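PDB 3I4T: diphthine synthase from Entamoeba histolytica, which probably methylates a modified histidine of elongation factor 2 with S-adenosylmethionine as methyl donor, a step in diphthamide synthesis. Local coordinates for residues S141-Y146 and D278-Q283; I249-M254 and D282-F287. All blocks are in the same frame, centred on the assembly; numbering follows the deposited sequence. Where two conformers were deposited one is given.

Interaction 1: S141-Y146 and D278-Q283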
loop_
_atom_site.group_PDB
_atom_site.type_symbol
_atom_site.label_atom_id
_atom_site.label_comp_id
_atom_site.label_asym_id
_atom_site.label_seq_id
_atom_site.Cartn_x
_atom_site.Cartn_y
_atom_site.Cartn_z
ATOM N N SER A 141 2.874 -8.628 -9.515
ATOM C CA SER A 141 4.032 -9.424 -9.920
ATOM C C SER A 141 3.869 -10.903 -9.556
ATOM O O SER A 141 4.450 -11.779 -10.196
ATOM C CB SER A 141 5.287 -8.885 -9.241
ATOM O OG SER A 141 5.136 -8.941 -7.831
ATOM N N GLY A 142 3.094 -11.171 -8.512
ATOM C CA GLY A 142 2.993 -12.520 -7.977
ATOM C C GLY A 142 3.772 -12.698 -6.691
ATOM O O GLY A 142 3.597 -13.697 -5.994
ATOM N N LEU A 143 4.633 -11.737 -6.367
ATOM C CA LEU A 143 5.339 -11.772 -5.090
ATOM C C LEU A 143 4.380 -11.385 -3.954
ATOM O O LEU A 143 3.541 -10.482 -4.115
ATOM C CB LEU A 143 6.585 -10.875 -5.117
ATOM C CG LEU A 143 7.760 -11.304 -6.020
ATOM C CD1 LEU A 143 8.726 -10.158 -6.190
ATOM C CD2 LEU A 143 8.518 -12.570 -5.538
ATOM N N GLN A 144 4.499 -12.090 -2.829
ATOM C CA GLN A 144 3.718 -11.813 -1.628
ATOM C C GLN A 144 4.201 -10.540 -0.954
ATOM O O GLN A 144 5.376 -10.413 -0.594
ATOM C CB GLN A 144 3.809 -12.984 -0.651
ATOM C CG GLN A 144 3.599 -12.605 0.808
ATOM C CD GLN A 144 2.138 -12.530 1.220
ATOM O OE1 GLN A 144 1.335 -11.824 0.604
ATOM N NE2 GLN A 144 1.790 -13.258 2.280
ATOM N N LEU A 145 3.277 -9.604 -0.790
ATOM C CA LEU A 145 3.552 -8.315 -0.152
ATOM C C LEU A 145 3.985 -8.356 1.322
ATOM O O LEU A 145 4.706 -7.463 1.780
ATOM C CB LEU A 145 2.327 -7.404 -0.294
ATOM C CG LEU A 145 1.889 -7.041 -1.722
ATOM C CD1 LEU A 145 0.615 -6.211 -1.678
ATOM C CD2 LEU A 145 3.012 -6.322 -2.531
ATOM N N TYR A 146 3.553 -9.374 2.069
ATOM C CA TYR A 146 3.998 -9.519 3.461
ATOM C C TYR A 146 5.468 -9.851 3.513
ATOM O O TYR A 146 6.130 -9.573 4.501
ATOM C CB TYR A 146 3.223 -10.601 4.210
ATOM C CG TYR A 146 1.740 -10.355 4.313
ATOM C CD1 TYR A 146 1.191 -9.088 4.049
ATOM C CD2 TYR A 146 0.875 -11.391 4.695
ATOM C CE1 TYR A 146 -0.180 -8.875 4.137
ATOM C CE2 TYR A 146 -0.498 -11.187 4.796
ATOM C CZ TYR A 146 -1.015 -9.928 4.517
ATOM O OH TYR A 146 -2.375 -9.723 4.615
ATOM N N ASP A 278 6.891 -21.510 -4.372
ATOM C CA ASP A 278 6.314 -22.080 -5.591
ATOM C C ASP A 278 5.111 -21.290 -6.097
ATOM O O ASP A 278 5.043 -20.997 -7.288
ATOM C CB ASP A 278 5.901 -23.540 -5.385
ATOM C CG ASP A 278 7.074 -24.492 -5.295
ATOM O OD1 ASP A 278 8.255 -24.064 -5.415
ATOM O OD2 ASP A 278 6.794 -25.701 -5.094
ATOM N N PRO A 279 4.152 -20.942 -5.211
ATOM C CA PRO A 279 3.033 -20.168 -5.775
ATOM C C PRO A 279 3.461 -18.813 -6.357
ATOM O O PRO A 279 2.875 -18.368 -7.336
ATOM C CB PRO A 279 2.075 -19.993 -4.584
ATOM C CG PRO A 279 2.434 -21.136 -3.647
ATOM C CD PRO A 279 3.912 -21.311 -3.798
ATOM N N GLU A 280 4.489 -18.192 -5.784
ATOM C CA GLU A 280 5.018 -16.922 -6.287
ATOM C C GLU A 280 5.704 -17.118 -7.635
ATOM O O GLU A 280 5.496 -16.337 -8.565
ATOM C CB GLU A 280 6.015 -16.307 -5.288
ATOM C CG GLU A 280 5.433 -15.856 -3.928
ATOM C CD GLU A 280 6.505 -15.260 -3.011
ATOM O OE1 GLU A 280 7.430 -15.999 -2.615
ATOM O OE2 GLU A 280 6.434 -14.047 -2.693
ATOM N N LEU A 281 6.541 -18.156 -7.724
ATOM C CA LEU A 281 7.212 -18.523 -8.967
ATOM C C LEU A 281 6.200 -18.805 -10.092
ATOM O O LEU A 281 6.408 -18.399 -11.241
ATOM C CB LEU A 281 8.132 -19.738 -8.754
ATOM C CG LEU A 281 9.518 -19.528 -8.120
ATOM C CD1 LEU A 281 10.242 -20.852 -7.910
ATOM C CD2 LEU A 281 10.400 -18.556 -8.916
ATOM N N ASP A 282 5.102 -19.481 -9.752
ATOM C CA ASP A 282 4.066 -19.781 -10.730
ATOM C C ASP A 282 3.495 -18.495 -11.360
ATOM O O ASP A 282 3.175 -18.471 -12.554
ATOM C CB ASP A 282 2.946 -20.634 -10.118
ATOM C CG ASP A 282 3.414 -22.034 -9.684
ATOM O OD1 ASP A 282 4.502 -22.499 -10.096
ATOM O OD2 ASP A 282 2.680 -22.672 -8.897
ATOM N N GLN A 283 3.387 -17.424 -10.577
ATOM C CA GLN A 283 2.862 -16.177 -11.122
ATOM C C GLN A 283 3.910 -15.419 -11.924
ATOM O O GLN A 283 3.605 -14.862 -12.985
ATOM C CB GLN A 283 2.244 -15.299 -10.030
ATOM C CG GLN A 283 0.984 -15.887 -9.378
ATOM C CD GLN A 283 -0.078 -16.287 -10.386
ATOM O OE1 GLN A 283 -0.452 -15.504 -11.254
ATOM N NE2 GLN A 283 -0.572 -17.504 -10.269
#

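Interaction 2: I249-M254 and D282-F287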
loop_
_atom_site.group_PDB
_atom_site.type_symbol
_atom_site.label_atom_id
_atom_site.label_comp_id
_atom_site.label_asym_id
_atom_site.label_seq_id
_atom_site.Cartn_x
_atom_site.Cartn_y
_atom_site.Cartn_z
ATOM N N ILE A 249 5.373 -5.903 -17.295
ATOM C CA ILE A 249 6.110 -6.630 -16.256
ATOM C C ILE A 249 6.992 -7.703 -16.889
ATOM O O ILE A 249 6.490 -8.558 -17.620
ATOM C CB ILE A 249 5.156 -7.322 -15.254
ATOM C CG1 ILE A 249 4.259 -6.304 -14.554
ATOM C CG2 ILE A 249 5.931 -8.145 -14.232
ATOM C CD1 ILE A 249 3.165 -6.944 -13.722
ATOM N N VAL A 250 8.297 -7.661 -16.611
ATOM C CA VAL A 250 9.224 -8.667 -17.125
ATOM C C VAL A 250 10.016 -9.256 -15.990
ATOM O O VAL A 250 10.580 -8.526 -15.187
ATOM C CB VAL A 250 10.218 -8.094 -18.180
ATOM C CG1 VAL A 250 11.048 -9.203 -18.790
ATOM C CG2 VAL A 250 9.476 -7.383 -19.279
ATOM N N TYR A 251 10.058 -10.585 -15.941
ATOM C CA TYR A 251 10.844 -11.330 -14.958
ATOM C C TYR A 251 12.021 -11.991 -15.664
ATOM O O TYR A 251 11.836 -12.823 -16.558
ATOM C CB TYR A 251 9.963 -12.384 -14.308
ATOM C CG TYR A 251 10.627 -13.276 -13.262
ATOM C CD1 TYR A 251 11.239 -12.736 -12.139
ATOM C CD2 TYR A 251 10.590 -14.671 -13.389
ATOM C CE1 TYR A 251 11.818 -13.553 -11.186
ATOM C CE2 TYR A 251 11.156 -15.497 -12.439
ATOM C CZ TYR A 251 11.769 -14.934 -11.342
ATOM O OH TYR A 251 12.334 -15.752 -10.390
ATOM N N GLY A 252 13.231 -11.621 -15.268
ATOM C CA GLY A 252 14.420 -12.147 -15.924
ATOM C C GLY A 252 15.713 -11.708 -15.266
ATOM O O GLY A 252 15.702 -11.000 -14.247
ATOM N N LYS A 253 16.825 -12.136 -15.862
ATOM C CA LYS A 253 18.158 -11.841 -15.356
ATOM C C LYS A 253 18.460 -10.357 -15.446
ATOM O O LYS A 253 17.961 -9.665 -16.326
ATOM C CB LYS A 253 19.227 -12.637 -16.121
ATOM C CG LYS A 253 19.013 -14.139 -16.130
ATOM C CD LYS A 253 20.311 -14.912 -16.350
ATOM C CE LYS A 253 20.047 -16.346 -16.844
ATOM N NZ LYS A 253 20.086 -16.420 -18.350
ATOM N N MET A 254 19.296 -9.877 -14.532
ATOM C CA MET A 254 19.756 -8.494 -14.548
ATOM C C MET A 254 20.418 -8.120 -15.858
ATOM O O MET A 254 20.160 -7.035 -16.373
ATOM C CB MET A 254 20.675 -8.207 -13.362
ATOM C CG MET A 254 19.940 -8.349 -12.030
ATOM S SD MET A 254 20.647 -7.457 -10.622
ATOM C CE MET A 254 20.158 -5.782 -11.016
ATOM N N ASP A 282 5.102 -19.481 -9.752
ATOM C CA ASP A 282 4.066 -19.781 -10.730
ATOM C C ASP A 282 3.495 -18.495 -11.360
ATOM O O ASP A 282 3.175 -18.471 -12.554
ATOM C CB ASP A 282 2.946 -20.634 -10.118
ATOM C CG ASP A 282 3.414 -22.034 -9.684
ATOM O OD1 ASP A 282 4.502 -22.499 -10.096
ATOM O OD2 ASP A 282 2.680 -22.672 -8.897
ATOM N N GLN A 283 3.387 -17.424 -10.577
ATOM C CA GLN A 283 2.862 -16.177 -11.122
ATOM C C GLN A 283 3.910 -15.419 -11.924
ATOM O O GLN A 283 3.605 -14.862 -12.985
ATOM C CB GLN A 283 2.244 -15.299 -10.030
ATOM C CG GLN A 283 0.984 -15.887 -9.378
ATOM C CD GLN A 283 -0.078 -16.287 -10.386
ATOM O OE1 GLN A 283 -0.452 -15.504 -11.254
ATOM N NE2 GLN A 283 -0.572 -17.504 -10.269
ATOM N N LEU A 284 5.147 -15.413 -11.428
ATOM C CA LEU A 284 6.242 -14.712 -12.097
ATOM C C LEU A 284 6.494 -15.243 -13.500
ATOM O O LEU A 284 6.891 -14.485 -14.392
ATOM C CB LEU A 284 7.530 -14.798 -11.277
ATOM C CG LEU A 284 7.514 -13.968 -9.988
ATOM C CD1 LEU A 284 8.609 -14.429 -9.051
ATOM C CD2 LEU A 284 7.610 -12.466 -10.276
ATOM N N GLU A 285 6.267 -16.547 -13.673
ATOM C CA GLU A 285 6.583 -17.256 -14.908
ATOM C C GLU A 285 5.812 -16.678 -16.092
ATOM O O GLU A 285 6.316 -16.657 -17.211
ATOM C CB GLU A 285 6.325 -18.758 -14.742
ATOM C CG GLU A 285 6.692 -19.615 -15.945
ATOM C CD GLU A 285 8.184 -19.627 -16.236
ATOM O OE1 GLU A 285 9.001 -19.599 -15.283
ATOM O OE2 GLU A 285 8.545 -19.667 -17.434
ATOM N N TYR A 286 4.612 -16.169 -15.828
ATOM C CA TYR A 286 3.826 -15.447 -16.833
ATOM C C TYR A 286 4.535 -14.238 -17.453
ATOM O O TYR A 286 4.123 -13.759 -18.520
ATOM C CB TYR A 286 2.496 -14.985 -16.234
ATOM C CG TYR A 286 1.542 -16.120 -15.948
ATOM C CD1 TYR A 286 0.733 -16.665 -16.970
ATOM C CD2 TYR A 286 1.437 -16.659 -14.665
ATOM C CE1 TYR A 286 -0.158 -17.712 -16.708
ATOM C CE2 TYR A 286 0.551 -17.710 -14.396
ATOM C CZ TYR A 286 -0.237 -18.228 -15.415
ATOM O OH TYR A 286 -1.106 -19.260 -15.142
ATOM N N PHE A 287 5.582 -13.745 -16.790
ATOM C CA PHE A 287 6.280 -12.547 -17.234
ATOM C C PHE A 287 7.715 -12.853 -17.613
ATOM O O PHE A 287 8.497 -11.937 -17.825
ATOM C CB PHE A 287 6.251 -11.452 -16.157
ATOM C CG PHE A 287 4.911 -11.259 -15.520
ATOM C CD1 PHE A 287 3.824 -10.809 -16.268
ATOM C CD2 PHE A 287 4.734 -11.525 -14.162
ATOM C CE1 PHE A 287 2.570 -10.640 -15.678
ATOM C CE2 PHE A 287 3.486 -11.358 -13.554
ATOM C CZ PHE A 287 2.399 -10.917 -14.313
#

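Interaction 1: S141-Y146 and D278-Q283
Glu-280, on the C-terminal helix, drives its carboxylate into the loop 141-146 and takes a hydrogen bond from the backbone N of Gln-144. The bond is short and nearly straight, 2.8 Å from Gln-144 N to Glu-280 OE2 with 174° at the hydrogen, and it uses the anti lone pair, away from OE1. An extended chain beyond CG (chi2 -180°) carries the carboxylate this far, across the Leu-143 side chain at about a right angle; CD2 of Leu-143 lies 3.8 Å from Glu-280 OE2. The buried carboxylate is gripped on both oxygens: OE2 also bonds His-179, while OE1 meets Arg-147 in a salt bridge and the backbone N of Asp-277, partners that probably stabilise its negative charge.

Packing is tightest at Gly-142, whose CA rests 3.5 Å from CB of Gln-283, bringing loop backbone and helix into direct contact. Its carbonyl O lies over the helix, 3.5 Å from Glu-280 CA in a CA-H...O contact. Just before it, Ser-141 OG accepts from Leu-143 N, 3.2 Å away, in an ST turn, and is also hydrogen-bonded to Ile-138 O.

The outer helix face is looser: Asp-278, Pro-279 and Asp-282 are solvent-exposed and do not touch the loop. At the rim, Gln-144 CB lies 3.5 Å from Glu-280 OE2.

Loop and helix both border the second subunit, Gln-144 packing on its Thr-110 and Gln-283 OE1 bonding its Gln-120. The loop follows helix 134-137 and leads toward strand 152-154, with Ser-141 and Leu-143 packed on Leu-270 of strand 267-271.

Interaction 2: I249-M254 and D282-F287
Phe-287 and Leu-284 press against Ile-249 and Tyr-251 where the end of helix 278-284 and the turn after it pack on strand 248-253, part of the mixed sheet of this tetrapyrrole-methylase-family protein. CG2 of Ile-249 sits over one face of the Phe-287 ring in a CH-pi contact, 3.8 Å from the centroid and displaced toward the rim. Tyr-251 offers a ring face in turn: Leu-284 CB stands 3.9 Å from its centroid, 17° off the normal, while CD1 of Leu-284 reaches the ring at CZ and CE1. Tyr-251 swings its ring away from the backbone N (chi1 179°), and its side chain crosses that of Leu-284 at about a right angle.

A turn behind the pair orients it: Phe-287 N bonds Leu-284 O, and both side chains point toward the strand. Tyr-286 CB lies over the Phe-287 face opposite Ile-249. Farther out, strand 235-240 backs the two strand residues, with Val-237 touching both, and Val-250 and Gly-252 bond its backbone at Gly-238 and Val-236.

Across the contact, Tyr-251 N donates to Phe-287 O at 2.8 Å and 176°, approaching from well above the carbonyl plane, while Val-250 CA lies 3.4 Å from the same oxygen.

Overall arrangement
Interactions 1 and 2 are consecutive anchorages of one C-terminal element: helix 278-284 meets the loop 141-146 through Glu-280 and Gln-283, then settles on strand 248-253 through Leu-284 and the turn that follows. Their centres are 10 Å apart and they touch directly. Ser-141 O lies 3.5 Å from Phe-287 CE2, and CD2 of Leu-143 is 4.0 Å from CD1 of Leu-284; on the helix, Leu-281 CD2 comes within 3.7 Å of Tyr-251 OH. A polar, charge-bearing contact thus passes into an apolar one. Gln-283 belongs to both interactions but of their partner segments touches only 141-146; it bonds Gln-120 of the second subunit, on which Tyr-286 also packs.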